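Local atomic coordinates of dephospho-CoA kinase (Campylobacter jejuni subsp. jejuni serotype O:2, PDB entry 4ZO4), a protein that probably catalyses the last step of coenzyme A biosynthesis, the ATP-dependent phosphorylation of the 3'-hydroxyl of dephospho-CoA. Residues F8-S13 and A113-I118; I134-P139 and I179-S184. All blocks are in the same frame, centred on the assembly; numbering follows the deposited sequence.

Interaction 1: F8-S13 and A113-I118; sequences FFVTAS and AFFVEI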
loop_
_atom_site.group_PDB
_atom_site.type_symbol
_atom_site.label_atom_id
_atom_site.label_comp_id
_atom_site.label_asym_id
_atom_site.label_seq_id
_atom_site.Cartn_x
_atom_site.Cartn_y
_atom_site.Cartn_z
ATOM N N PHE A 8 -9.172 -7.587 28.544
ATOM C CA PHE A 8 -8.491 -6.335 28.443
ATOM C C PHE A 8 -7.300 -6.497 27.509
ATOM O O PHE A 8 -6.487 -7.398 27.695
ATOM C CB PHE A 8 -8.122 -5.844 29.850
ATOM C CG PHE A 8 -9.330 -5.460 30.673
ATOM C CD1 PHE A 8 -9.849 -4.178 30.618
ATOM C CD2 PHE A 8 -9.987 -6.403 31.448
ATOM C CE1 PHE A 8 -10.979 -3.837 31.336
ATOM C CE2 PHE A 8 -11.116 -6.065 32.165
ATOM C CZ PHE A 8 -11.613 -4.781 32.105
ATOM N N PHE A 9 -7.214 -5.653 26.483
ATOM C CA PHE A 9 -6.033 -5.689 25.621
ATOM C C PHE A 9 -4.961 -4.829 26.250
ATOM O O PHE A 9 -5.230 -3.754 26.740
ATOM C CB PHE A 9 -6.362 -5.294 24.152
ATOM C CG PHE A 9 -7.268 -6.299 23.456
ATOM C CD1 PHE A 9 -6.748 -7.478 22.937
ATOM C CD2 PHE A 9 -8.643 -6.100 23.407
ATOM C CE1 PHE A 9 -7.583 -8.425 22.339
ATOM C CE2 PHE A 9 -9.479 -7.042 22.829
ATOM C CZ PHE A 9 -8.949 -8.206 22.283
ATOM N N VAL A 10 -3.746 -5.325 26.278
ATOM C CA VAL A 10 -2.672 -4.530 26.783
ATOM C C VAL A 10 -1.711 -4.239 25.650
ATOM O O VAL A 10 -1.073 -5.144 25.129
ATOM C CB VAL A 10 -1.920 -5.271 27.871
ATOM C CG1 VAL A 10 -0.740 -4.431 28.343
ATOM C CG2 VAL A 10 -2.864 -5.594 29.013
ATOM N N THR A 11 -1.595 -2.972 25.272
ATOM C CA THR A 11 -0.715 -2.629 24.181
ATOM C C THR A 11 0.144 -1.449 24.581
ATOM O O THR A 11 -0.250 -0.696 25.452
ATOM C CB THR A 11 -1.527 -2.330 22.905
ATOM O OG1 THR A 11 -0.654 -1.837 21.898
ATOM C CG2 THR A 11 -2.590 -1.306 23.165
ATOM N N ALA A 12 1.315 -1.301 23.955
ATOM C CA ALA A 12 2.287 -0.304 24.390
ATOM C C ALA A 12 3.020 0.378 23.267
ATOM O O ALA A 12 3.396 -0.238 22.268
ATOM C CB ALA A 12 3.299 -0.917 25.347
ATOM N N SER A 13 3.254 1.666 23.477
ATOM C CA SER A 13 4.007 2.468 22.543
ATOM C C SER A 13 5.466 2.058 22.503
ATOM O O SER A 13 6.172 2.495 21.610
ATOM C CB SER A 13 3.919 3.949 22.903
ATOM O OG SER A 13 4.997 4.344 23.721
ATOM N N ALA A 113 -11.248 -11.132 35.371
ATOM C CA ALA A 113 -10.569 -10.255 34.416
ATOM C C ALA A 113 -9.285 -10.887 33.939
ATOM O O ALA A 113 -8.576 -11.538 34.743
ATOM C CB ALA A 113 -10.266 -8.902 35.029
ATOM N N PHE A 114 -9.012 -10.687 32.636
ATOM C CA PHE A 114 -7.814 -11.188 31.961
ATOM C C PHE A 114 -7.281 -10.215 30.877
ATOM O O PHE A 114 -8.012 -9.363 30.351
ATOM C CB PHE A 114 -8.065 -12.591 31.365
ATOM C CG PHE A 114 -9.020 -12.610 30.196
ATOM C CD1 PHE A 114 -8.545 -12.649 28.889
ATOM C CD2 PHE A 114 -10.400 -12.616 30.401
ATOM C CE1 PHE A 114 -9.426 -12.670 27.815
ATOM C CE2 PHE A 114 -11.290 -12.640 29.330
ATOM C CZ PHE A 114 -10.800 -12.669 28.033
ATOM N N PHE A 115 -5.996 -10.380 30.552
ATOM C CA PHE A 115 -5.252 -9.470 29.692
ATOM C C PHE A 115 -4.602 -10.169 28.477
ATOM O O PHE A 115 -3.805 -11.103 28.612
ATOM C CB PHE A 115 -4.206 -8.721 30.539
ATOM C CG PHE A 115 -4.827 -7.829 31.592
ATOM C CD1 PHE A 115 -5.386 -6.611 31.234
ATOM C CD2 PHE A 115 -4.899 -8.229 32.928
ATOM C CE1 PHE A 115 -5.994 -5.796 32.174
ATOM C CE2 PHE A 115 -5.514 -7.418 33.875
ATOM C CZ PHE A 115 -6.059 -6.195 33.492
ATOM N N VAL A 116 -4.980 -9.724 27.288
ATOM C CA VAL A 116 -4.379 -10.187 26.038
ATOM C C VAL A 116 -3.256 -9.221 25.718
ATOM O O VAL A 116 -3.478 -8.081 25.272
ATOM C CB VAL A 116 -5.400 -10.169 24.868
ATOM C CG1 VAL A 116 -4.775 -10.681 23.592
ATOM C CG2 VAL A 116 -6.657 -10.975 25.207
ATOM N N GLU A 117 -2.038 -9.637 25.982
ATOM C CA GLU A 117 -0.916 -8.817 25.569
ATOM C C GLU A 117 -0.911 -8.782 24.037
ATOM O O GLU A 117 -1.072 -9.828 23.401
ATOM C CB GLU A 117 0.387 -9.406 26.118
ATOM C CG GLU A 117 1.628 -8.806 25.488
ATOM C CD GLU A 117 2.889 -9.140 26.253
ATOM O OE1 GLU A 117 2.871 -10.099 27.057
ATOM O OE2 GLU A 117 3.897 -8.430 26.036
ATOM N N ILE A 118 -0.734 -7.605 23.440
ATOM C CA ILE A 118 -0.757 -7.504 21.962
ATOM C C ILE A 118 0.087 -6.344 21.418
ATOM O O ILE A 118 -0.019 -5.225 21.906
ATOM C CB ILE A 118 -2.214 -7.401 21.462
ATOM C CG1 ILE A 118 -2.297 -7.478 19.938
ATOM C CG2 ILE A 118 -2.872 -6.127 21.942
ATOM C CD1 ILE A 118 -3.714 -7.546 19.398
#
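The carbonyl oxygen of Val-116 is gripped twice by the facing strand: Val-10 N donates to Val-116 O at 2.9 Å, almost straight at 173°, and Phe-9 CA adds a longer C-H...O contact to Val-116 O at 3.5 Å. The amide of Val-10 comes from above the carbonyl plane, 41° out of it, rather than along a lone pair. Phe-8 O likewise takes one amide, Val-116 N at 2.8 Å, and one CA-H, that of Phe-115, but here the amide lies close to the C=O direction. Phe-8 N donates to Phe-114 O at 2.8 Å, and Ile-118 N to Val-10 O at 3.0 Å, completing a ladder whose three bridges are all parallel. The order of strands, with 7-12 between 114-117 and 132-136 in an all-parallel sheet, is that of the P-loop kinases; strand 7-12 leads into helix 15-27, whose first turns hold the predicted ATP-binding residues, consistent with a P-loop. On the face turned to that helix, Val-10 CG2 meets the Phe-115 ring near CD1 at 3.5 Å. With CG1 anti to the backbone N (chi1 177°), CG2 falls beside that N, where it meets the ring. On this side too, Glu-117 OE2 makes a long, weak ion pair with Lys-18 NZ. The Phe-8 and Phe-115 rings meet obliquely, centroids 5.5 Å apart, and Phe-21 packs edge-to-face with Phe-115. The other face, covered by Met-104 of helix 82-109, carries Phe-9 and Val-116, which lie side by side; Phe-9 CD1 is 3.6 Å from Val-116 CB.

Interaction 2: I134-P139 and I179-S184; sequences IVIYTP and IKNTNS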
loop_
_atom_site.group_PDB
_atom_site.type_symbol
_atom_site.label_atom_id
_atom_site.label_comp_id
_atom_site.label_asym_id
_atom_site.label_seq_id
_atom_site.Cartn_x
_atom_site.Cartn_y
_atom_site.Cartn_z
ATOM N N ILE A 134 -6.159 -1.107 26.495
ATOM C CA ILE A 134 -5.292 -0.405 27.449
ATOM C C ILE A 134 -3.997 -0.053 26.736
ATOM O O ILE A 134 -3.194 -0.934 26.393
ATOM C CB ILE A 134 -4.917 -1.319 28.656
ATOM C CG1 ILE A 134 -6.137 -1.617 29.528
ATOM C CG2 ILE A 134 -3.807 -0.703 29.528
ATOM C CD1 ILE A 134 -5.834 -2.581 30.665
ATOM N N VAL A 135 -3.780 1.224 26.503
ATOM C CA VAL A 135 -2.563 1.618 25.848
ATOM C C VAL A 135 -1.635 2.266 26.855
ATOM O O VAL A 135 -2.005 3.245 27.524
ATOM C CB VAL A 135 -2.819 2.592 24.683
ATOM C CG1 VAL A 135 -1.496 2.913 23.992
ATOM C CG2 VAL A 135 -3.804 1.998 23.687
ATOM N N ILE A 136 -0.431 1.725 26.942
ATOM C CA ILE A 136 0.628 2.358 27.677
ATOM C C ILE A 136 1.426 3.234 26.732
ATOM O O ILE A 136 2.114 2.747 25.828
ATOM C CB ILE A 136 1.546 1.339 28.337
ATOM C CG1 ILE A 136 0.703 0.422 29.226
ATOM C CG2 ILE A 136 2.574 2.080 29.165
ATOM C CD1 ILE A 136 1.344 -0.902 29.535
ATOM N N TYR A 137 1.323 4.529 26.987
ATOM C CA TYR A 137 1.782 5.571 26.113
ATOM C C TYR A 137 2.959 6.324 26.737
ATOM O O TYR A 137 2.911 6.699 27.917
ATOM C CB TYR A 137 0.634 6.547 25.909
ATOM C CG TYR A 137 0.918 7.684 24.974
ATOM C CD1 TYR A 137 1.624 7.477 23.778
ATOM C CD2 TYR A 137 0.432 8.958 25.240
ATOM C CE1 TYR A 137 1.845 8.512 22.899
ATOM C CE2 TYR A 137 0.648 10.007 24.360
ATOM C CZ TYR A 137 1.356 9.768 23.190
ATOM O OH TYR A 137 1.599 10.791 22.304
ATOM N N THR A 138 4.003 6.537 25.933
ATOM C CA THR A 138 5.107 7.433 26.260
ATOM C C THR A 138 5.209 8.601 25.249
ATOM O O THR A 138 5.767 8.440 24.181
ATOM C CB THR A 138 6.417 6.641 26.256
ATOM O OG1 THR A 138 6.243 5.419 26.999
ATOM C CG2 THR A 138 7.522 7.473 26.857
ATOM N N PRO A 139 4.672 9.783 25.577
ATOM C CA PRO A 139 4.702 10.895 24.615
ATOM C C PRO A 139 6.091 11.138 24.047
ATOM O O PRO A 139 7.084 10.837 24.701
ATOM C CB PRO A 139 4.299 12.115 25.446
ATOM C CG PRO A 139 3.695 11.591 26.691
ATOM C CD PRO A 139 4.262 10.222 26.920
ATOM N N ILE A 179 -2.616 4.685 29.932
ATOM C CA ILE A 179 -1.693 4.845 31.041
ATOM C C ILE A 179 -0.453 5.584 30.577
ATOM O O ILE A 179 0.368 5.016 29.871
ATOM C CB ILE A 179 -1.263 3.461 31.538
ATOM C CG1 ILE A 179 -2.485 2.737 32.128
ATOM C CG2 ILE A 179 -0.107 3.558 32.533
ATOM C CD1 ILE A 179 -2.187 1.336 32.628
ATOM N N LYS A 180 -0.327 6.854 30.970
ATOM C CA LYS A 180 0.871 7.689 30.709
ATOM C C LYS A 180 2.103 6.935 31.198
ATOM O O LYS A 180 1.980 5.923 31.864
ATOM C CB LYS A 180 0.747 9.035 31.444
ATOM C CG LYS A 180 0.999 10.292 30.626
ATOM C CD LYS A 180 0.186 10.319 29.330
ATOM C CE LYS A 180 -0.559 11.632 29.122
ATOM N NZ LYS A 180 -1.902 11.602 29.788
ATOM N N ASN A 181 3.290 7.393 30.836
ATOM C CA ASN A 181 4.522 6.673 31.171
ATOM C C ASN A 181 5.706 7.591 30.952
ATOM O O ASN A 181 6.686 7.239 30.295
ATOM C CB ASN A 181 4.672 5.422 30.302
ATOM C CG ASN A 181 5.886 4.589 30.676
ATOM O OD1 ASN A 181 6.386 4.681 31.789
ATOM N ND2 ASN A 181 6.362 3.765 29.740
ATOM N N THR A 182 5.593 8.788 31.505
ATOM C CA THR A 182 6.554 9.838 31.265
ATOM C C THR A 182 7.614 9.860 32.339
ATOM O O THR A 182 8.757 10.227 32.077
ATOM C CB THR A 182 5.863 11.202 31.230
ATOM O OG1 THR A 182 4.939 11.225 30.133
ATOM C CG2 THR A 182 6.882 12.308 31.034
ATOM N N ASN A 183 7.247 9.463 33.550
ATOM C CA ASN A 183 8.129 9.642 34.686
ATOM C C ASN A 183 8.958 8.366 34.892
ATOM O O ASN A 183 9.081 7.566 33.964
ATOM C CB ASN A 183 7.296 10.031 35.906
ATOM C CG ASN A 183 8.088 10.837 36.920
ATOM O OD1 ASN A 183 8.853 10.285 37.700
ATOM N ND2 ASN A 183 7.895 12.133 36.923
ATOM N N SER A 184 9.500 8.170 36.096
ATOM C CA SER A 184 10.414 7.062 36.389
ATOM C C SER A 184 9.797 5.665 36.304
ATOM O O SER A 184 8.573 5.508 36.233
ATOM C CB SER A 184 10.958 7.227 37.807
ATOM O OG SER A 184 9.929 7.012 38.756
#
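Asn-181 leans toward residues 134-139, and its side chain can be followed outward from CB, which lies next to Tyr-137 O and 4.1 Å from Ile-136 CG2. With CG anti to the backbone N (chi1 -176°), the side chain runs alongside Thr-138 OG1, and CG comes within 3.8 Å of Thr-138 OG1. At the tip, Asn-181 ND2 donates to Thr-138 OG1 at 3.2 Å, but the bond is weak, bent to 125° at the hydrogen. Regular pairing lies earlier in the segments: Ile-179 N donates to Val-135 O at 2.9 Å, and Tyr-137 N to Ile-179 O at 3.1 Å with a straighter 165°. These two bonds flank the parallel bridge of Ile-136 with Ile-179. Strand 132-136 passes through helices 144-151 and 155-172 to its parallel neighbour 177-179, a beta-alpha-beta crossover ending at one of the two edge strands of the sheet within this chain. Ile-134 CG2 reaches Ile-179 CD1 at 4.0 Å, the two side chains crossing at a slant and both also touching Phe-21 of helix 15-27. Beyond the strands, Pro-139 CD approaches Thr-182 OG1 at 3.4 Å, while Phe-188 of helix 185-200 touches both Asn-181 and Ile-136.

Both interactions belong to one parallel sheet and are joined through strand 7-12, whose other edge pairs with strand 132-136: the Phe-9 O to Ile-134 N and Thr-11 N to Ile-134 O pairs, each 2.8 Å, are probable hydrogen bonds. Interaction 1 is the buried one, its centre about 8 Å from the centre of the chain, with four backbone bonds and aromatic packing on its faces. Interaction 2, its centre about 16 Å from the centre of the chain, is partly buried; its two backbone bonds soon give way to polar, partly exposed side chains. Phe-21 of helix 15-27 touches residues of both. Ser-13 OG bonds to Thr-138 N, tying the end of one contact to the other.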